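Local structure of mandelate racemase/muconate lactonizing protein (3VC5) at residues A[269-277]-A[298-306]. The protein probably catalyses the magnesium-dependent dehydration of D-glucarate to 5-dehydro-4-deoxy-D-glucarate, the first step of D-glucarate degradation. Numbering follows the deposited sequence.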
loop_
_atom_site.group_PDB
_atom_site.type_symbol
_atom_site.label_atom_id
_atom_site.label_comp_id
_atom_site.label_asym_id
_atom_site.label_seq_id
_atom_site.Cartn_x
_atom_site.Cartn_y
_atom_site.Cartn_z
ATOM N N GLY A 269 1.204 2.131 -26.349
ATOM C CA GLY A 269 2.345 1.336 -25.858
ATOM C C GLY A 269 3.295 2.056 -24.926
ATOM O O GLY A 269 3.509 3.268 -25.038
ATOM N N ILE A 270 3.921 1.296 -24.032
ATOM C CA ILE A 270 4.935 1.852 -23.161
ATOM C C ILE A 270 6.112 2.507 -23.944
ATOM O O ILE A 270 6.587 3.604 -23.600
ATOM C CB ILE A 270 5.465 0.762 -22.160
ATOM C CG1 ILE A 270 4.345 0.399 -21.167
ATOM C CG2 ILE A 270 6.708 1.263 -21.424
ATOM C CD1 ILE A 270 4.651 -0.827 -20.277
ATOM N N ASP A 271 6.614 1.795 -24.949
ATOM C CA ASP A 271 7.735 2.283 -25.753
ATOM C C ASP A 271 7.429 3.642 -26.393
ATOM O O ASP A 271 8.185 4.611 -26.213
ATOM C CB ASP A 271 8.101 1.244 -26.832
ATOM C CG ASP A 271 9.258 1.707 -27.702
ATOM O OD1 ASP A 271 10.280 2.080 -27.117
ATOM O OD2 ASP A 271 9.154 1.713 -28.955
ATOM N N GLY A 272 6.324 3.708 -27.133
ATOM C CA GLY A 272 5.929 4.938 -27.851
ATOM C C GLY A 272 5.656 6.064 -26.858
ATOM O O GLY A 272 6.086 7.211 -27.048
ATOM N N MET A 273 4.972 5.749 -25.761
ATOM C CA MET A 273 4.715 6.754 -24.736
ATOM C C MET A 273 6.014 7.298 -24.140
ATOM O O MET A 273 6.154 8.511 -23.925
ATOM C CB MET A 273 3.844 6.153 -23.632
ATOM C CG MET A 273 2.404 5.991 -24.113
ATOM S SD MET A 273 1.391 7.488 -24.017
ATOM C CE MET A 273 1.318 7.769 -22.239
ATOM N N ALA A 274 6.978 6.411 -23.894
ATOM C CA ALA A 274 8.264 6.842 -23.316
ATOM C C ALA A 274 9.011 7.765 -24.294
ATOM O O ALA A 274 9.614 8.742 -23.885
ATOM C CB ALA A 274 9.113 5.654 -22.956
ATOM N N ARG A 275 8.964 7.446 -25.570
ATOM C CA ARG A 275 9.603 8.270 -26.584
ATOM C C ARG A 275 8.966 9.617 -26.706
ATOM O O ARG A 275 9.651 10.586 -26.845
ATOM C CB ARG A 275 9.602 7.591 -27.921
ATOM C CG ARG A 275 10.362 6.330 -27.906
ATOM C CD ARG A 275 10.810 5.947 -29.232
ATOM N NE ARG A 275 9.830 5.372 -30.102
ATOM C CZ ARG A 275 9.643 5.768 -31.354
ATOM N NH1 ARG A 275 8.766 5.192 -32.111
ATOM N NH2 ARG A 275 10.330 6.758 -31.861
ATOM N N VAL A 276 7.645 9.669 -26.645
ATOM C CA VAL A 276 6.948 10.967 -26.642
ATOM C C VAL A 276 7.290 11.766 -25.383
ATOM O O VAL A 276 7.595 12.975 -25.454
ATOM C CB VAL A 276 5.411 10.777 -26.786
ATOM C CG1 VAL A 276 4.646 12.108 -26.586
ATOM C CG2 VAL A 276 5.079 10.149 -28.147
ATOM N N ALA A 277 7.260 11.103 -24.226
ATOM C CA ALA A 277 7.420 11.817 -22.962
ATOM C C ALA A 277 8.752 12.557 -22.890
ATOM O O ALA A 277 8.856 13.636 -22.301
ATOM C CB ALA A 277 7.281 10.869 -21.785
ATOM N N ALA A 298 8.095 -2.188 -15.680
ATOM C CA ALA A 298 8.433 -1.637 -17.001
ATOM C C ALA A 298 8.203 -0.150 -17.094
ATOM O O ALA A 298 8.980 0.558 -17.768
ATOM C CB ALA A 298 7.707 -2.383 -18.131
ATOM N N ALA A 299 7.119 0.336 -16.485
ATOM C CA ALA A 299 6.842 1.789 -16.491
ATOM C C ALA A 299 7.895 2.594 -15.726
ATOM O O ALA A 299 8.274 3.698 -16.131
ATOM C CB ALA A 299 5.426 2.106 -15.960
ATOM N N VAL A 300 8.354 2.068 -14.607
ATOM C CA VAL A 300 9.369 2.769 -13.847
ATOM C C VAL A 300 10.685 2.828 -14.651
ATOM O O VAL A 300 11.404 3.824 -14.637
ATOM C CB VAL A 300 9.539 2.114 -12.448
ATOM C CG1 VAL A 300 10.905 2.498 -11.808
ATOM C CG2 VAL A 300 8.326 2.482 -11.549
ATOM N N GLU A 301 10.989 1.758 -15.369
ATOM C CA GLU A 301 12.215 1.700 -16.147
ATOM C C GLU A 301 12.180 2.635 -17.350
ATOM O O GLU A 301 13.128 3.391 -17.556
ATOM C CB GLU A 301 12.416 0.280 -16.624
ATOM C CG GLU A 301 13.733 -0.045 -17.185
ATOM C CD GLU A 301 13.808 -1.541 -17.352
ATOM O OE1 GLU A 301 14.589 -2.194 -16.624
ATOM O OE2 GLU A 301 13.015 -2.062 -18.165
ATOM N N ARG A 302 11.089 2.621 -18.123
ATOM C CA ARG A 302 11.035 3.432 -19.366
ATOM C C ARG A 302 10.496 4.849 -19.179
ATOM O O ARG A 302 10.743 5.749 -20.012
ATOM C CB ARG A 302 10.160 2.742 -20.413
ATOM C CG ARG A 302 10.693 1.423 -20.951
ATOM C CD ARG A 302 12.024 1.580 -21.713
ATOM N NE ARG A 302 11.990 2.607 -22.772
ATOM C CZ ARG A 302 11.471 2.438 -23.993
ATOM N NH1 ARG A 302 10.910 1.275 -24.344
ATOM N NH2 ARG A 302 11.521 3.443 -24.888
ATOM N N ARG A 303 9.736 5.044 -18.113
ATOM C CA ARG A 303 9.090 6.335 -17.833
ATOM C C ARG A 303 8.175 6.809 -18.975
ATOM O O ARG A 303 8.357 7.891 -19.536
ATOM C CB ARG A 303 10.128 7.393 -17.438
ATOM C CG ARG A 303 10.887 7.045 -16.144
ATOM C CD ARG A 303 10.043 7.399 -14.903
ATOM N NE ARG A 303 10.533 6.836 -13.633
ATOM C CZ ARG A 303 10.054 7.204 -12.442
ATOM N NH1 ARG A 303 9.106 8.140 -12.383
ATOM N NH2 ARG A 303 10.517 6.659 -11.312
ATOM N N PRO A 304 7.155 6.003 -19.304
ATOM C CA PRO A 304 6.148 6.444 -20.275
ATOM C C PRO A 304 5.250 7.541 -19.687
ATOM O O PRO A 304 4.567 8.242 -20.431
ATOM C CB PRO A 304 5.314 5.182 -20.497
ATOM C CG PRO A 304 5.429 4.419 -19.190
ATOM C CD PRO A 304 6.848 4.674 -18.728
ATOM N N ILE A 305 5.216 7.659 -18.366
ATOM C CA ILE A 305 4.258 8.584 -17.735
ATOM C C ILE A 305 4.851 9.320 -16.556
ATOM O O ILE A 305 5.762 8.833 -15.883
ATOM C CB ILE A 305 2.984 7.884 -17.258
ATOM C CG1 ILE A 305 3.337 6.894 -16.136
ATOM C CG2 ILE A 305 2.228 7.256 -18.456
ATOM C CD1 ILE A 305 2.150 6.140 -15.523
ATOM N N GLY A 306 4.291 10.504 -16.307
ATOM C CA GLY A 306 4.509 11.220 -15.090
ATOM C C GLY A 306 3.272 11.146 -14.204
ATOM O O GLY A 306 3.358 11.475 -13.012
HETATM O O HOH W 1 10.496 8.876 -21.173
#
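Arg302, in the last turn of helix 296-302, reaches across to Asp271 in the first turn of helix 270-277. Its CB starts in apolar surroundings, 3.9 Å from Ile270 CG2 and close to Ala274 CB. CG stays against the same Ile270 methyl. The chain then bends at chi2 (-64°) and chi3, which folds it over Ala274. NE and CZ pass Ala274 CB, and this methyl lies over one face of the guanidinium. At the tip, end-on, NH1 donates to Asp271 OD1 at 3.0 Å, and NH2 to the same oxygen at 2.9 Å. OD1 lies almost in the guanidinium plane and is met on its anti side, somewhat out of the carboxylate plane, which is turned 51° from that of the guanidinium. Asp271, Arg275 and Arg302, all exposed, form a salt-bridge network, in which the bond from Arg275 NE to Asp271 OD2 is long.

The rest of the contact is largely apolar. Pro304 CB packs 3.6 Å from Met273 CB, and Pro304 CG faces Ile270 CG2. Ile270 CD1, on its other branch, meets Ala298 CB. Met273 is bent at chi2 and chi3, and its CE meets Ile305 CG2 at 3.9 Å. Pro304 O is buried without a hydrogen-bonding partner. Arg303 leaves the helix with positive phi, and the chain turns so that Pro304 CA comes within 3.7 Å of Ala274 N. Water 1 lies within hydrogen-bonding distance of Ala274 O and Arg303 O and probably links them.

The axes of segments 270-277 and 298-302 run in the same general direction, 31° apart, and approach to 10.3 Å. The helices follow strands 262-264 and 284-286, and Gly306 leads into strand 307-310. This is the packing of successive outer helices in the beta/alpha barrel of the enolase superfamily.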